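PDB 7LPO: cytoplasmic protein from Cryptococcus neoformans var. grubii serotype A, which probably hydrolyses steryl beta-glucosides, as a sterylglucosidase of glycoside hydrolase family 5. Local coordinates for residues Tyr162-Ala176 with Val336-Gly349. Residues are numbered along the deposited sequence; the frame is centred on the assembly and turned at random.
Sequences YACGIDPYHLTATAA and VKLWLSKEDDVKRG
Arg-348, in the last turn of helix 342-348, grips the carboxylate of Asp-167 end-on in a two-pronged salt bridge: NH1 lies 3.0 Å from Asp-167 OD1 and NH2 2.9 Å from Asp-167 OD2. It ties together two loop regions of this family 5 glycoside hydrolase, a member of the TIM-barrel clan. The two planes are turned 46° apart, and both oxygens are met from above the carboxylate plane. Asp-167 OD1 also accepts from Tyr-169 N, on the opposite face, closing an Asx turn; together with the two Arg-348 nitrogens this bond restrains the carboxylate's rotation. Arg-348 NH1 donates in its own plane to Tyr-162 OH as well, a hydroxyl shared with Glu-66. Asp-344 joins the network through Arg-348 NH2, and a water bridges the neighbouring Asp-167 and Asp-344 carboxylates.

Beside this cluster the backbones form a single beta bridge, Asp-167 N donating to Leu-338 O and Leu-340 N to Gly-165 O, just where a Schellman motif ends helix 159-163. Farther along, the His-170 ring takes Val-336 CG1 over one face in a CH-pi contact, 3.7 Å from the ring centroid. The loops pack against helix 206-221, and Leu-338 CD1 touches both Ile-166 CG2 and Leu-171 CD2, 3.6 Å from each, with Ala-176 CB at 3.7 Å.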
loop_
_atom_site.group_PDB
_atom_site.type_symbol
_atom_site.label_atom_id
_atom_site.label_comp_id
_atom_site.label_asym_id
_atom_site.label_seq_id
_atom_site.Cartn_x
_atom_site.Cartn_y
_atom_site.Cartn_z
ATOM N N TYR A 162 -17.745 -15.929 -7.843
ATOM C CA TYR A 162 -18.878 -16.837 -7.949
ATOM C C TYR A 162 -19.745 -16.774 -6.703
ATOM O O TYR A 162 -20.976 -16.785 -6.798
ATOM C CB TYR A 162 -18.374 -18.254 -8.183
ATOM C CG TYR A 162 -17.840 -18.484 -9.559
ATOM C CD1 TYR A 162 -18.697 -18.569 -10.648
ATOM C CD2 TYR A 162 -16.487 -18.614 -9.782
ATOM C CE1 TYR A 162 -18.223 -18.794 -11.909
ATOM C CE2 TYR A 162 -16.001 -18.842 -11.049
ATOM C CZ TYR A 162 -16.877 -18.937 -12.106
ATOM O OH TYR A 162 -16.396 -19.164 -13.368
ATOM N N ALA A 163 -19.125 -16.682 -5.525
ATOM C CA ALA A 163 -19.908 -16.549 -4.301
ATOM C C ALA A 163 -20.812 -15.321 -4.352
ATOM O O ALA A 163 -21.924 -15.350 -3.803
ATOM C CB ALA A 163 -18.982 -16.492 -3.092
ATOM N N CYS A 164 -20.366 -14.251 -5.022
ATOM C CA CYS A 164 -21.137 -13.021 -5.174
ATOM C C CYS A 164 -22.108 -13.064 -6.349
ATOM O O CYS A 164 -22.763 -12.053 -6.631
ATOM C CB CYS A 164 -20.192 -11.827 -5.336
ATOM S SG CYS A 164 -19.219 -11.489 -3.829
ATOM N N GLY A 165 -22.231 -14.206 -7.021
ATOM C CA GLY A 165 -23.185 -14.338 -8.103
ATOM C C GLY A 165 -22.770 -13.673 -9.388
ATOM O O GLY A 165 -23.628 -13.303 -10.187
ATOM N N ILE A 166 -21.472 -13.518 -9.613
ATOM C CA ILE A 166 -20.933 -12.800 -10.757
ATOM C C ILE A 166 -20.279 -13.820 -11.672
ATOM O O ILE A 166 -19.542 -14.693 -11.202
ATOM C CB ILE A 166 -19.922 -11.724 -10.315
ATOM C CG1 ILE A 166 -20.653 -10.514 -9.735
ATOM C CG2 ILE A 166 -19.054 -11.284 -11.477
ATOM C CD1 ILE A 166 -19.784 -9.629 -8.870
ATOM N N ASP A 167 -20.569 -13.728 -12.969
ATOM C CA ASP A 167 -19.902 -14.552 -13.968
ATOM C C ASP A 167 -18.620 -13.851 -14.400
ATOM O O ASP A 167 -18.694 -12.835 -15.117
ATOM C CB ASP A 167 -20.805 -14.791 -15.165
ATOM C CG ASP A 167 -20.308 -15.933 -16.063
ATOM O OD1 ASP A 167 -19.077 -16.187 -16.072
ATOM O OD2 ASP A 167 -21.144 -16.578 -16.752
ATOM N N PRO A 168 -17.440 -14.346 -14.016
ATOM C CA PRO A 168 -16.198 -13.612 -14.339
ATOM C C PRO A 168 -16.008 -13.341 -15.824
ATOM O O PRO A 168 -15.385 -12.337 -16.194
ATOM C CB PRO A 168 -15.088 -14.529 -13.800
ATOM C CG PRO A 168 -15.779 -15.475 -12.818
ATOM C CD PRO A 168 -17.185 -15.629 -13.322
ATOM N N TYR A 169 -16.528 -14.203 -16.692
ATOM C CA TYR A 169 -16.328 -14.049 -18.124
ATOM C C TYR A 169 -17.183 -12.957 -18.744
ATOM O O TYR A 169 -16.986 -12.646 -19.923
ATOM C CB TYR A 169 -16.594 -15.391 -18.793
ATOM C CG TYR A 169 -15.669 -16.425 -18.212
ATOM C CD1 TYR A 169 -14.305 -16.362 -18.456
ATOM C CD2 TYR A 169 -16.139 -17.424 -17.382
ATOM C CE1 TYR A 169 -13.435 -17.282 -17.912
ATOM C CE2 TYR A 169 -15.277 -18.360 -16.840
ATOM C CZ TYR A 169 -13.925 -18.280 -17.108
ATOM O OH TYR A 169 -13.050 -19.196 -16.574
ATOM N N HIS A 170 -18.085 -12.341 -17.981
ATOM C CA HIS A 170 -18.922 -11.266 -18.496
ATOM C C HIS A 170 -18.497 -9.893 -17.979
ATOM O O HIS A 170 -19.167 -8.896 -18.272
ATOM C CB HIS A 170 -20.387 -11.548 -18.154
ATOM C CG HIS A 170 -20.917 -12.787 -18.807
ATOM N ND1 HIS A 170 -22.138 -13.337 -18.485
ATOM C CD2 HIS A 170 -20.381 -13.595 -19.752
ATOM C CE1 HIS A 170 -22.333 -14.427 -19.203
ATOM N NE2 HIS A 170 -21.283 -14.604 -19.983
ATOM N N LEU A 171 -17.391 -9.823 -17.230
ATOM C CA LEU A 171 -16.940 -8.562 -16.655
ATOM C C LEU A 171 -16.605 -7.549 -17.739
ATOM O O LEU A 171 -16.983 -6.378 -17.644
ATOM C CB LEU A 171 -15.717 -8.809 -15.771
ATOM C CG LEU A 171 -15.959 -9.613 -14.491
ATOM C CD1 LEU A 171 -14.665 -10.163 -13.897
ATOM C CD2 LEU A 171 -16.683 -8.702 -13.485
ATOM N N THR A 172 -15.911 -7.989 -18.786
ATOM C CA THR A 172 -15.462 -7.078 -19.833
ATOM C C THR A 172 -16.624 -6.610 -20.701
ATOM O O THR A 172 -16.734 -5.419 -21.012
ATOM C CB THR A 172 -14.396 -7.768 -20.686
ATOM O OG1 THR A 172 -13.246 -8.049 -19.875
ATOM C CG2 THR A 172 -13.997 -6.898 -21.871
ATOM N N ALA A 173 -17.492 -7.537 -21.121
ATOM C CA ALA A 173 -18.600 -7.168 -22.001
ATOM C C ALA A 173 -19.484 -6.106 -21.359
ATOM O O ALA A 173 -19.934 -5.173 -22.034
ATOM C CB ALA A 173 -19.420 -8.409 -22.352
ATOM N N THR A 174 -19.737 -6.225 -20.055
ATOM C CA THR A 174 -20.597 -5.290 -19.339
ATOM C C THR A 174 -19.848 -4.073 -18.801
ATOM O O THR A 174 -20.472 -3.187 -18.214
ATOM C CB THR A 174 -21.292 -5.997 -18.167
ATOM O OG1 THR A 174 -20.306 -6.428 -17.219
ATOM C CG2 THR A 174 -22.125 -7.195 -18.641
ATOM N N ALA A 175 -18.535 -4.003 -18.975
ATOM C CA ALA A 175 -17.741 -2.936 -18.384
ATOM C C ALA A 175 -17.840 -2.946 -16.860
ATOM O O ALA A 175 -17.672 -1.916 -16.206
ATOM C CB ALA A 175 -18.162 -1.573 -18.940
ATOM N N ALA A 176 -18.126 -4.111 -16.279
ATOM C CA ALA A 176 -18.188 -4.227 -14.828
ATOM C C ALA A 176 -16.802 -4.180 -14.206
ATOM O O ALA A 176 -16.676 -3.853 -13.027
ATOM C CB ALA A 176 -18.902 -5.523 -14.445
ATOM N N VAL A 336 -25.424 -9.518 -22.985
ATOM C CA VAL A 336 -24.641 -10.263 -22.010
ATOM C C VAL A 336 -24.821 -9.627 -20.641
ATOM O O VAL A 336 -24.792 -8.398 -20.497
ATOM C CB VAL A 336 -23.161 -10.307 -22.424
ATOM C CG1 VAL A 336 -22.313 -10.831 -21.295
ATOM C CG2 VAL A 336 -22.988 -11.166 -23.683
ATOM N N LYS A 337 -25.024 -10.461 -19.629
ATOM C CA LYS A 337 -25.295 -10.007 -18.274
ATOM C C LYS A 337 -24.146 -10.377 -17.351
ATOM O O LYS A 337 -23.507 -11.419 -17.516
ATOM C CB LYS A 337 -26.595 -10.616 -17.745
ATOM C CG LYS A 337 -27.819 -10.169 -18.521
ATOM C CD LYS A 337 -29.079 -10.856 -18.043
ATOM C CE LYS A 337 -30.264 -10.445 -18.910
ATOM N NZ LYS A 337 -31.477 -11.282 -18.660
ATOM N N LEU A 338 -23.891 -9.503 -16.375
ATOM C CA LEU A 338 -22.821 -9.759 -15.417
ATOM C C LEU A 338 -23.144 -10.942 -14.517
ATOM O O LEU A 338 -22.238 -11.612 -14.013
ATOM C CB LEU A 338 -22.579 -8.513 -14.563
ATOM C CG LEU A 338 -21.609 -8.684 -13.396
ATOM C CD1 LEU A 338 -20.201 -8.927 -13.937
ATOM C CD2 LEU A 338 -21.618 -7.481 -12.460
ATOM N N TRP A 339 -24.419 -11.219 -14.313
ATOM C CA TRP A 339 -24.857 -12.091 -13.237
ATOM C C TRP A 339 -24.889 -13.545 -13.678
ATOM O O TRP A 339 -25.425 -13.870 -14.740
ATOM C CB TRP A 339 -26.234 -11.640 -12.756
ATOM C CG TRP A 339 -26.246 -10.174 -12.517
ATOM C CD1 TRP A 339 -26.793 -9.221 -13.311
ATOM C CD2 TRP A 339 -25.650 -9.488 -11.408
ATOM N NE1 TRP A 339 -26.595 -7.976 -12.758
ATOM C CE2 TRP A 339 -25.883 -8.115 -11.595
ATOM C CE3 TRP A 339 -24.937 -9.906 -10.281
ATOM C CZ2 TRP A 339 -25.434 -7.153 -10.695
ATOM C CZ3 TRP A 339 -24.486 -8.947 -9.382
ATOM C CH2 TRP A 339 -24.733 -7.588 -9.599
ATOM N N LEU A 340 -24.275 -14.398 -12.864
ATOM C CA LEU A 340 -24.338 -15.840 -13.039
ATOM C C LEU A 340 -25.773 -16.313 -13.200
ATOM O O LEU A 340 -26.630 -16.019 -12.364
ATOM C CB LEU A 340 -23.730 -16.510 -11.808
ATOM C CG LEU A 340 -22.343 -17.135 -11.797
ATOM C CD1 LEU A 340 -22.262 -18.022 -10.538
ATOM C CD2 LEU A 340 -22.031 -17.913 -13.031
ATOM N N SER A 341 -26.028 -17.076 -14.257
ATOM C CA SER A 341 -27.270 -17.834 -14.325
ATOM C C SER A 341 -27.262 -18.967 -13.294
ATOM O O SER A 341 -26.216 -19.381 -12.785
ATOM C CB SER A 341 -27.480 -18.415 -15.721
ATOM O OG SER A 341 -26.733 -19.609 -15.877
ATOM N N LYS A 342 -28.456 -19.460 -12.971
ATOM C CA LYS A 342 -28.550 -20.543 -11.999
ATOM C C LYS A 342 -27.809 -21.775 -12.482
ATOM O O LYS A 342 -27.074 -22.412 -11.720
ATOM C CB LYS A 342 -30.005 -20.901 -11.748
ATOM C CG LYS A 342 -30.763 -19.820 -11.069
ATOM C CD LYS A 342 -32.245 -20.060 -11.231
ATOM C CE LYS A 342 -32.884 -18.916 -12.008
ATOM N NZ LYS A 342 -32.705 -19.052 -13.486
ATOM N N GLU A 343 -28.031 -22.149 -13.742
ATOM C CA GLU A 343 -27.355 -23.316 -14.293
ATOM C C GLU A 343 -25.850 -23.157 -14.182
ATOM O O GLU A 343 -25.140 -24.112 -13.843
ATOM C CB GLU A 343 -27.784 -23.526 -15.742
ATOM C CG GLU A 343 -29.186 -24.105 -15.849
ATOM C CD GLU A 343 -29.921 -23.657 -17.094
ATOM O OE1 GLU A 343 -31.151 -23.436 -17.005
ATOM O OE2 GLU A 343 -29.273 -23.538 -18.159
ATOM N N ASP A 344 -25.349 -21.941 -14.421
ATOM C CA ASP A 344 -23.920 -21.709 -14.257
ATOM C C ASP A 344 -23.519 -21.714 -12.789
ATOM O O ASP A 344 -22.403 -22.126 -12.460
ATOM C CB ASP A 344 -23.521 -20.406 -14.939
ATOM C CG ASP A 344 -23.522 -20.533 -16.451
ATOM O OD1 ASP A 344 -23.167 -21.631 -16.942
ATOM O OD2 ASP A 344 -23.894 -19.556 -17.141
ATOM N N ASP A 345 -24.412 -21.315 -11.885
ATOM C CA ASP A 345 -24.084 -21.426 -10.468
ATOM C C ASP A 345 -23.946 -22.888 -10.062
ATOM O O ASP A 345 -23.006 -23.262 -9.350
ATOM C CB ASP A 345 -25.141 -20.738 -9.612
ATOM C CG ASP A 345 -24.659 -20.495 -8.182
ATOM O OD1 ASP A 345 -23.473 -20.108 -8.021
ATOM O OD2 ASP A 345 -25.449 -20.703 -7.229
ATOM N N VAL A 346 -24.883 -23.731 -10.502
ATOM C CA VAL A 346 -24.785 -25.155 -10.208
ATOM C C VAL A 346 -23.488 -25.713 -10.759
ATOM O O VAL A 346 -22.798 -26.490 -10.093
ATOM C CB VAL A 346 -25.999 -25.911 -10.782
ATOM C CG1 VAL A 346 -25.823 -27.405 -10.564
ATOM C CG2 VAL A 346 -27.280 -25.404 -10.168
ATOM N N LYS A 347 -23.131 -25.316 -11.979
ATOM C CA LYS A 347 -22.013 -25.933 -12.680
ATOM C C LYS A 347 -20.673 -25.385 -12.214
ATOM O O LYS A 347 -19.720 -26.155 -12.030
ATOM C CB LYS A 347 -22.173 -25.711 -14.186
ATOM C CG LYS A 347 -21.187 -26.479 -15.046
ATOM C CD LYS A 347 -21.347 -26.117 -16.533
ATOM C CE LYS A 347 -22.733 -26.519 -17.072
ATOM N NZ LYS A 347 -22.762 -26.723 -18.559
ATOM N N ARG A 348 -20.587 -24.064 -12.029
ATOM C CA ARG A 348 -19.331 -23.376 -11.782
ATOM C C ARG A 348 -19.288 -22.604 -10.471
ATOM O O ARG A 348 -18.214 -22.131 -10.090
ATOM C CB ARG A 348 -19.051 -22.378 -12.912
ATOM C CG ARG A 348 -18.720 -22.967 -14.255
ATOM C CD ARG A 348 -18.163 -21.866 -15.164
ATOM N NE ARG A 348 -19.222 -21.179 -15.893
ATOM C CZ ARG A 348 -19.372 -19.858 -15.971
ATOM N NH1 ARG A 348 -18.535 -19.033 -15.354
ATOM N NH2 ARG A 348 -20.378 -19.357 -16.673
ATOM N N GLY A 349 -20.417 -22.415 -9.801
ATOM C CA GLY A 349 -20.462 -21.606 -8.605
ATOM C C GLY A 349 -20.712 -22.420 -7.360
ATOM O O GLY A 349 -19.876 -23.235 -6.967
HETATM O O HOH W 1 -26.465 -13.535 -9.935
HETATM O O HOH W 2 -23.630 -16.951 -16.370
#